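Local atomic coordinates of AxyAgu115A (Amphibacillus xylanus NBRC 15112, PDB entry 6NPS), a protein that probably hydrolyses the alpha-linked glucuronic acid groups carried by xylan, as an alpha-glucuronidase of glycoside hydrolase family 115. Residues D621-I626 / Y632-S637; D141-L146 / F568-Y573; P574-L579 / Q617-E622. The protein carries 3 engineered substitutions. All coordinates share one frame; numbering follows the deposited sequence.

Interaction 1: D621-I626 / Y632-S637; sequences DEYHTI and YGMGLS
His624 thrusts its imidazole into the bend of the chain at Gly633-Leu636, a type I beta turn, and meets backbone on an edge and on a face at once. At the edge, Gly635 N donates to NE2 of His624 over 2.8 Å; the N-H...N angle is 147°, and the donor lies almost exactly in the ring plane. Over one face sits Gly633, whose CA is 3.9 Å from the ring centroid in a CH-pi contact while its N lies above the rim, 3.1 Å from CD2 of His624. CG of His624 stands anti to the carbonyl carbon (chi1 -72°), which swings the ring off the helix and toward the turn. Replacing this histidine by a leucine would probably leave Gly635 N without its acceptor and the Gly633 methylene without a ring to rest on.

Glycine suits position 635 because a CB there would crowd both NE2 of His624 and the ring of Tyr623. The Tyr623 ring, with CG anti to the backbone N (chi1 -178°), lies beside the turn, Gly635 N at its edge and its CE2 3.5 Å from CB of Met634. Tyr632 points away overall, yet its ring edge faces the carbonyl oxygen of His624: CD2 of Tyr632 lies 3.9 Å from O of His624.

The contact thus closes the C-terminal part of helix 601-629 against the loop that follows it. Tyr573 of helix 564-596 stacks on Tyr623, while Met634, Tyr632 and Leu636 pack on helix 181-190, the helix after strand 170-174 of the eight-stranded parallel barrel.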
# COMPACT_ATOMS: atom_id res chain seq x y z
N ASP A 621 -2.78 -31.05 10.13
CA ASP A 621 -3.66 -32.01 10.78
C ASP A 621 -3.31 -33.43 10.40
O ASP A 621 -3.30 -34.33 11.25
CB ASP A 621 -5.12 -31.73 10.42
CG ASP A 621 -5.63 -30.45 11.04
OD1 ASP A 621 -6.43 -29.75 10.39
OD2 ASP A 621 -5.21 -30.15 12.18
N GLU A 622 -3.05 -33.67 9.10
CA GLU A 622 -2.62 -35.00 8.67
C GLU A 622 -1.33 -35.41 9.38
O GLU A 622 -1.21 -36.54 9.86
CB GLU A 622 -2.46 -35.04 7.14
CG GLU A 622 -2.09 -36.43 6.60
CD GLU A 622 -2.23 -36.58 5.05
OE1 GLU A 622 -2.41 -35.56 4.33
OE2 GLU A 622 -2.16 -37.75 4.55
N TYR A 623 -0.38 -34.48 9.52
CA TYR A 623 0.89 -34.80 10.16
C TYR A 623 0.69 -35.21 11.63
O TYR A 623 1.35 -36.13 12.13
CB TYR A 623 1.78 -33.58 10.06
CG TYR A 623 3.17 -33.69 10.62
CD1 TYR A 623 4.06 -34.68 10.19
CD2 TYR A 623 3.60 -32.76 11.54
CE1 TYR A 623 5.37 -34.75 10.70
CE2 TYR A 623 4.90 -32.80 12.04
CZ TYR A 623 5.78 -33.79 11.62
OH TYR A 623 7.05 -33.79 12.10
N HIS A 624 -0.25 -34.55 12.31
CA HIS A 624 -0.53 -34.79 13.71
C HIS A 624 -1.35 -36.05 13.94
O HIS A 624 -1.45 -36.48 15.09
CB HIS A 624 -1.27 -33.58 14.29
CG HIS A 624 -0.39 -32.38 14.46
ND1 HIS A 624 -0.88 -31.11 14.63
CD2 HIS A 624 0.96 -32.27 14.44
CE1 HIS A 624 0.13 -30.26 14.73
NE2 HIS A 624 1.26 -30.94 14.61
N THR A 625 -1.91 -36.67 12.90
CA THR A 625 -2.67 -37.89 13.09
C THR A 625 -2.06 -39.15 12.47
O THR A 625 -2.51 -40.25 12.80
CB THR A 625 -4.11 -37.71 12.57
OG1 THR A 625 -4.08 -37.39 11.19
CG2 THR A 625 -4.80 -36.56 13.31
N ILE A 626 -1.05 -39.05 11.59
CA ILE A 626 -0.48 -40.28 11.05
C ILE A 626 0.14 -41.14 12.16
O ILE A 626 0.67 -40.62 13.16
CB ILE A 626 0.56 -40.02 9.95
CG1 ILE A 626 1.55 -38.97 10.41
CG2 ILE A 626 -0.10 -39.62 8.67
CD1 ILE A 626 2.84 -39.09 9.71
N TYR A 632 2.28 -35.98 16.83
CA TYR A 632 1.30 -35.01 17.32
C TYR A 632 1.98 -33.79 17.94
O TYR A 632 2.86 -33.91 18.79
CB TYR A 632 0.38 -35.67 18.33
CG TYR A 632 -0.59 -34.71 18.98
CD1 TYR A 632 -0.29 -34.10 20.19
CD2 TYR A 632 -1.81 -34.40 18.37
CE1 TYR A 632 -1.17 -33.22 20.79
CE2 TYR A 632 -2.70 -33.51 18.96
CZ TYR A 632 -2.38 -32.93 20.18
OH TYR A 632 -3.25 -32.05 20.79
N GLY A 633 1.56 -32.61 17.50
CA GLY A 633 2.06 -31.37 18.03
C GLY A 633 3.32 -30.85 17.37
O GLY A 633 3.64 -29.66 17.52
N MET A 634 4.03 -31.69 16.59
CA MET A 634 5.30 -31.27 15.99
C MET A 634 5.13 -30.16 14.96
O MET A 634 6.11 -29.50 14.63
CB MET A 634 5.98 -32.48 15.34
CG MET A 634 6.63 -33.42 16.33
SD MET A 634 7.82 -32.54 17.36
CE MET A 634 8.87 -33.94 17.86
N GLY A 635 3.91 -29.94 14.46
CA GLY A 635 3.67 -28.90 13.47
C GLY A 635 2.82 -27.76 13.98
O GLY A 635 2.26 -27.00 13.18
N LEU A 636 2.75 -27.60 15.30
CA LEU A 636 1.85 -26.64 15.95
C LEU A 636 2.29 -25.17 15.87
O LEU A 636 1.45 -24.29 16.08
CB LEU A 636 1.70 -27.00 17.42
CG LEU A 636 0.48 -27.84 17.79
CD1 LEU A 636 0.38 -28.03 19.33
CD2 LEU A 636 -0.75 -27.21 17.19
N SER A 637 3.57 -24.88 15.63
CA SER A 637 4.05 -23.50 15.69
C SER A 637 3.34 -22.64 14.65
O SER A 637 3.25 -23.04 13.48
CB SER A 637 5.56 -23.44 15.43
OG SER A 637 6.21 -24.56 15.98

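Interaction 2: D141-L146 / F568-Y573; sequences DWSGVL and FALVYY
Tyr573 N donates to Phe568 O over 2.8 Å, closing a wider, pi-type turn in the helix that carries Leu570, the side chain that meets Ser143 and Val145. Leu570 is forked between these two partners. Its CD1 methyl touches CG2 of Val145 at 3.7 Å, the two side chains crossing at about a right angle, while CD2 of Leu570 lies 3.5 Å from OG of Ser143 and also touches CB of that serine. With CG anti to the carbonyl carbon, a chi1 of -66° directs the leucine's branch to the loop, where CD1 and CD2 each find a partner.

The contact joins the linker from the N-terminal alpha/beta region to a helix that follows the TIM-type barrel in the chain, and is one of several points where that linker packs. Segment 141-146 belongs to the loop between helix 120-133 and strand 152-155; segment 568-573 lies on the long helix 564-596. The pi-type turn stands just ahead of Pro574, whose nitrogen has no hydrogen to give to the helix, and Thr575 OG1 bonds to Val571 O across the same irregular region.

On the loop side, Gly144 takes a positive phi of 63°, a value that favours glycine, and so turns the chain between the two contacting residues. Ser143 OG is buried against CD2 of Leu570 with no polar partner in the model. Gln493 of helix 482-494 touches both Val145 and Leu570, and the carbonyl of Asp141 receives a hydrogen bond from Lys630 NZ just beyond helix 601-629.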
# COMPACT_ATOMS: atom_id res chain seq x y z
N ASP A 141 13.61 -45.87 14.58
CA ASP A 141 12.70 -45.58 15.68
C ASP A 141 12.15 -44.16 15.63
O ASP A 141 10.95 -43.95 15.80
CB ASP A 141 13.41 -45.82 17.02
CG ASP A 141 12.59 -45.34 18.21
OD1 ASP A 141 11.75 -46.12 18.71
OD2 ASP A 141 12.79 -44.19 18.65
N TRP A 142 13.02 -43.18 15.36
CA TRP A 142 12.63 -41.78 15.40
C TRP A 142 11.56 -41.43 14.37
O TRP A 142 10.61 -40.70 14.68
CB TRP A 142 13.86 -40.88 15.20
CG TRP A 142 13.44 -39.47 15.36
CD1 TRP A 142 13.22 -38.56 14.37
CD2 TRP A 142 13.12 -38.82 16.59
NE1 TRP A 142 12.80 -37.37 14.92
CE2 TRP A 142 12.74 -37.51 16.28
CE3 TRP A 142 13.15 -39.23 17.93
CZ2 TRP A 142 12.36 -36.58 17.27
CZ3 TRP A 142 12.80 -38.31 18.91
CH2 TRP A 142 12.39 -37.00 18.57
N SER A 143 11.67 -41.93 13.13
CA SER A 143 10.75 -41.58 12.06
C SER A 143 9.93 -42.78 11.59
O SER A 143 9.20 -42.67 10.59
CB SER A 143 11.51 -40.99 10.87
OG SER A 143 12.25 -39.84 11.25
N GLY A 144 10.06 -43.93 12.24
CA GLY A 144 9.37 -45.12 11.76
C GLY A 144 9.80 -45.59 10.39
O GLY A 144 8.96 -45.97 9.58
N VAL A 145 11.10 -45.57 10.10
CA VAL A 145 11.61 -46.07 8.82
C VAL A 145 11.82 -47.57 8.97
O VAL A 145 12.81 -48.02 9.54
CB VAL A 145 12.89 -45.34 8.41
CG1 VAL A 145 13.40 -45.89 7.05
CG2 VAL A 145 12.61 -43.84 8.34
N LEU A 146 10.91 -48.38 8.41
CA LEU A 146 11.04 -49.84 8.49
C LEU A 146 12.09 -50.36 7.50
O LEU A 146 12.06 -49.97 6.33
CB LEU A 146 9.71 -50.52 8.21
CG LEU A 146 8.65 -50.29 9.28
CD1 LEU A 146 7.32 -50.87 8.81
CD2 LEU A 146 9.08 -50.88 10.61
N PHE A 568 5.84 -39.68 4.38
CA PHE A 568 5.13 -38.48 4.79
C PHE A 568 5.97 -37.61 5.73
O PHE A 568 6.10 -36.40 5.53
CB PHE A 568 3.81 -38.87 5.48
CG PHE A 568 2.92 -37.69 5.73
CD1 PHE A 568 1.92 -37.36 4.81
CD2 PHE A 568 3.09 -36.88 6.84
CE1 PHE A 568 1.11 -36.25 5.02
CE2 PHE A 568 2.29 -35.76 7.04
CZ PHE A 568 1.29 -35.45 6.12
N ALA A 569 6.53 -38.21 6.78
CA ALA A 569 7.25 -37.41 7.77
C ALA A 569 8.58 -36.89 7.24
O ALA A 569 8.99 -35.78 7.60
CB ALA A 569 7.47 -38.23 9.04
N LEU A 570 9.25 -37.64 6.36
CA LEU A 570 10.58 -37.24 5.91
C LEU A 570 10.56 -36.42 4.62
O LEU A 570 11.50 -35.66 4.37
CB LEU A 570 11.46 -38.49 5.70
CG LEU A 570 11.82 -39.29 6.99
CD1 LEU A 570 12.66 -40.54 6.71
CD2 LEU A 570 12.52 -38.42 8.05
N VAL A 571 9.57 -36.63 3.74
CA VAL A 571 9.65 -36.00 2.42
C VAL A 571 8.39 -35.17 2.16
O VAL A 571 8.46 -33.97 1.87
CB VAL A 571 9.86 -37.07 1.33
CG1 VAL A 571 9.91 -36.40 -0.04
CG2 VAL A 571 11.13 -37.86 1.63
N TYR A 572 7.22 -35.80 2.26
CA TYR A 572 6.00 -35.14 1.81
C TYR A 572 5.66 -33.93 2.69
O TYR A 572 5.39 -32.84 2.18
CB TYR A 572 4.85 -36.15 1.80
CG TYR A 572 3.57 -35.61 1.20
CD1 TYR A 572 3.36 -35.64 -0.19
CD2 TYR A 572 2.56 -35.09 2.01
CE1 TYR A 572 2.16 -35.14 -0.74
CE2 TYR A 572 1.38 -34.60 1.48
CZ TYR A 572 1.19 -34.64 0.11
OH TYR A 572 0.02 -34.15 -0.40
N TYR A 573 5.64 -34.10 4.01
CA TYR A 573 5.24 -32.99 4.88
C TYR A 573 6.22 -31.80 4.78
O TYR A 573 5.75 -30.67 4.55
CB TYR A 573 5.08 -33.52 6.32
CG TYR A 573 4.88 -32.40 7.32
CD1 TYR A 573 3.72 -31.66 7.32
CD2 TYR A 573 5.87 -32.08 8.25
CE1 TYR A 573 3.52 -30.61 8.23
CE2 TYR A 573 5.69 -31.06 9.16
CZ TYR A 573 4.52 -30.31 9.13
OH TYR A 573 4.34 -29.28 10.00

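Interaction 3: P574-L579 / Q617-E622; sequences PTVGNL and QEIVDE
Ile619 drives its terminal methyl CD1 against Val576, lying 3.5 Å from CB and equally 3.5 Å from CG1 of that valine, both closer than carbons usually sit. The two residues face each other inside a helical hairpin: helices 564-596 and 601-629, joined by a short link, run roughly antiparallel here and pack through small and branched aliphatic side chains. Residues 574-579 and 617-622 approach most closely where Gly577 faces Ile619, with 7.0 Å between their CA atoms.

The isoleucine is drawn out nearly straight, CG1 anti to the backbone N (chi1 -161°) and CD1 continuing the line. It therefore reaches the valine with its terminal methyl, which does all the touching on the isoleucine's side of this contact. Val576 also has its CG1 anti to the backbone N, turning that methyl toward the incoming CD1, and the side chains cross obliquely. Beside it Gly577 offers bare backbone, its N 3.8 Å from CD1 of Ile619. The valine is shared with a third helix, 537-558, where Leu549 and Ala552 touch it, while Ile619 also rests on Tyr573, so the methyl contact is part of a wider apolar core among three helices.

On the first of these helices the chain kinks at Pro574, whose nitrogen makes no bond to the preceding turn. The carbonyl of the same proline is gripped twice by Asn578, through the usual backbone bond from N and through a side-chain bond, Asn578 ND2 to Pro574 O at 3.3 Å. The two donors reach that oxygen from opposite faces of its carbonyl plane, the side-chain one tilted 24° out of it.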
# COMPACT_ATOMS: atom_id res chain seq x y z
N PRO A 574 7.55 -31.96 4.96
CA PRO A 574 8.47 -30.81 4.72
C PRO A 574 8.32 -30.17 3.34
O PRO A 574 8.42 -28.94 3.22
CB PRO A 574 9.87 -31.43 4.86
CG PRO A 574 9.68 -32.72 5.47
CD PRO A 574 8.27 -33.19 5.29
N THR A 575 8.22 -30.97 2.27
CA THR A 575 8.13 -30.38 0.93
C THR A 575 6.87 -29.57 0.76
O THR A 575 6.90 -28.38 0.44
CB THR A 575 8.16 -31.48 -0.16
OG1 THR A 575 9.36 -32.21 -0.03
CG2 THR A 575 8.09 -30.84 -1.58
N VAL A 576 5.73 -30.20 1.02
CA VAL A 576 4.45 -29.57 0.73
C VAL A 576 4.21 -28.44 1.71
O VAL A 576 3.71 -27.38 1.33
CB VAL A 576 3.31 -30.62 0.78
CG1 VAL A 576 1.95 -29.93 0.64
CG2 VAL A 576 3.51 -31.69 -0.34
N GLY A 577 4.61 -28.63 2.97
CA GLY A 577 4.41 -27.57 3.93
C GLY A 577 5.13 -26.30 3.53
O GLY A 577 4.54 -25.22 3.51
N ASN A 578 6.42 -26.42 3.21
CA ASN A 578 7.19 -25.26 2.79
C ASN A 578 6.68 -24.69 1.47
O ASN A 578 6.52 -23.48 1.31
CB ASN A 578 8.66 -25.67 2.61
CG ASN A 578 9.51 -25.39 3.84
OD1 ASN A 578 9.56 -24.26 4.33
ND2 ASN A 578 10.17 -26.44 4.35
N LEU A 579 6.48 -25.56 0.49
CA LEU A 579 6.24 -25.03 -0.84
C LEU A 579 4.80 -24.56 -1.02
O LEU A 579 4.57 -23.62 -1.80
CB LEU A 579 6.58 -26.08 -1.90
CG LEU A 579 8.08 -26.41 -1.91
CD1 LEU A 579 8.36 -27.19 -3.15
CD2 LEU A 579 8.95 -25.17 -1.89
N GLN A 617 -3.52 -25.92 6.65
CA GLN A 617 -4.08 -26.50 7.85
C GLN A 617 -4.36 -27.98 7.68
O GLN A 617 -4.25 -28.75 8.64
CB GLN A 617 -5.35 -25.74 8.25
CG GLN A 617 -5.66 -25.86 9.74
CD GLN A 617 -4.40 -25.95 10.62
OE1 GLN A 617 -3.76 -24.94 10.92
NE2 GLN A 617 -4.05 -27.17 11.05
N GLU A 618 -4.69 -28.42 6.46
CA GLU A 618 -4.96 -29.83 6.25
C GLU A 618 -3.69 -30.66 6.38
O GLU A 618 -3.72 -31.73 6.98
CB GLU A 618 -5.59 -30.07 4.89
CG GLU A 618 -7.05 -29.68 4.89
CD GLU A 618 -7.70 -29.77 3.53
OE1 GLU A 618 -6.97 -30.00 2.54
OE2 GLU A 618 -8.95 -29.60 3.46
N ILE A 619 -2.57 -30.17 5.85
CA ILE A 619 -1.37 -30.98 5.91
C ILE A 619 -0.83 -31.07 7.35
O ILE A 619 -0.28 -32.11 7.73
CB ILE A 619 -0.33 -30.44 4.93
CG1 ILE A 619 0.69 -31.53 4.65
CG2 ILE A 619 0.34 -29.17 5.46
CD1 ILE A 619 1.89 -31.03 3.94
N VAL A 620 -1.00 -30.02 8.16
CA VAL A 620 -0.60 -30.09 9.57
C VAL A 620 -1.45 -31.10 10.32
O VAL A 620 -0.93 -31.92 11.10
CB VAL A 620 -0.68 -28.69 10.23
CG1 VAL A 620 -0.53 -28.79 11.75
CG2 VAL A 620 0.38 -27.74 9.64
N ASP A 621 -2.78 -31.05 10.13
CA ASP A 621 -3.66 -32.01 10.78
C ASP A 621 -3.31 -33.43 10.40
O ASP A 621 -3.30 -34.33 11.25
CB ASP A 621 -5.12 -31.73 10.42
CG ASP A 621 -5.63 -30.45 11.04
OD1 ASP A 621 -6.43 -29.75 10.39
OD2 ASP A 621 -5.21 -30.15 12.18
N GLU A 622 -3.05 -33.67 9.10
CA GLU A 622 -2.62 -35.00 8.67
C GLU A 622 -1.33 -35.41 9.38
O GLU A 622 -1.21 -36.54 9.86
CB GLU A 622 -2.46 -35.04 7.14
CG GLU A 622 -2.09 -36.43 6.60
CD GLU A 622 -2.23 -36.58 5.05
OE1 GLU A 622 -2.41 -35.56 4.33
OE2 GLU A 622 -2.16 -37.75 4.55

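All three contacts gather on the helical hairpin made by helices 564-596 and 601-629. Interactions 1 and 3 sit in sequence on the second helix and share Asp621 and Glu622, their centres about 9 Å apart; interactions 2 and 3 adjoin on the first helix, about 14 Å between centres, with CD of Pro574 3.5 Å from the carbonyl O of Ala569. Between interactions 1 and 2, whose centres are about 13 Å apart, two bridges span the helices: CE2 of Tyr573 lies 3.5 Å from CE2 of Tyr623, and CD of Glu622 lies 3.4 Å from CE1 of Phe568. Loop 632-637 packs on the second helix, loop 141-146 on the first.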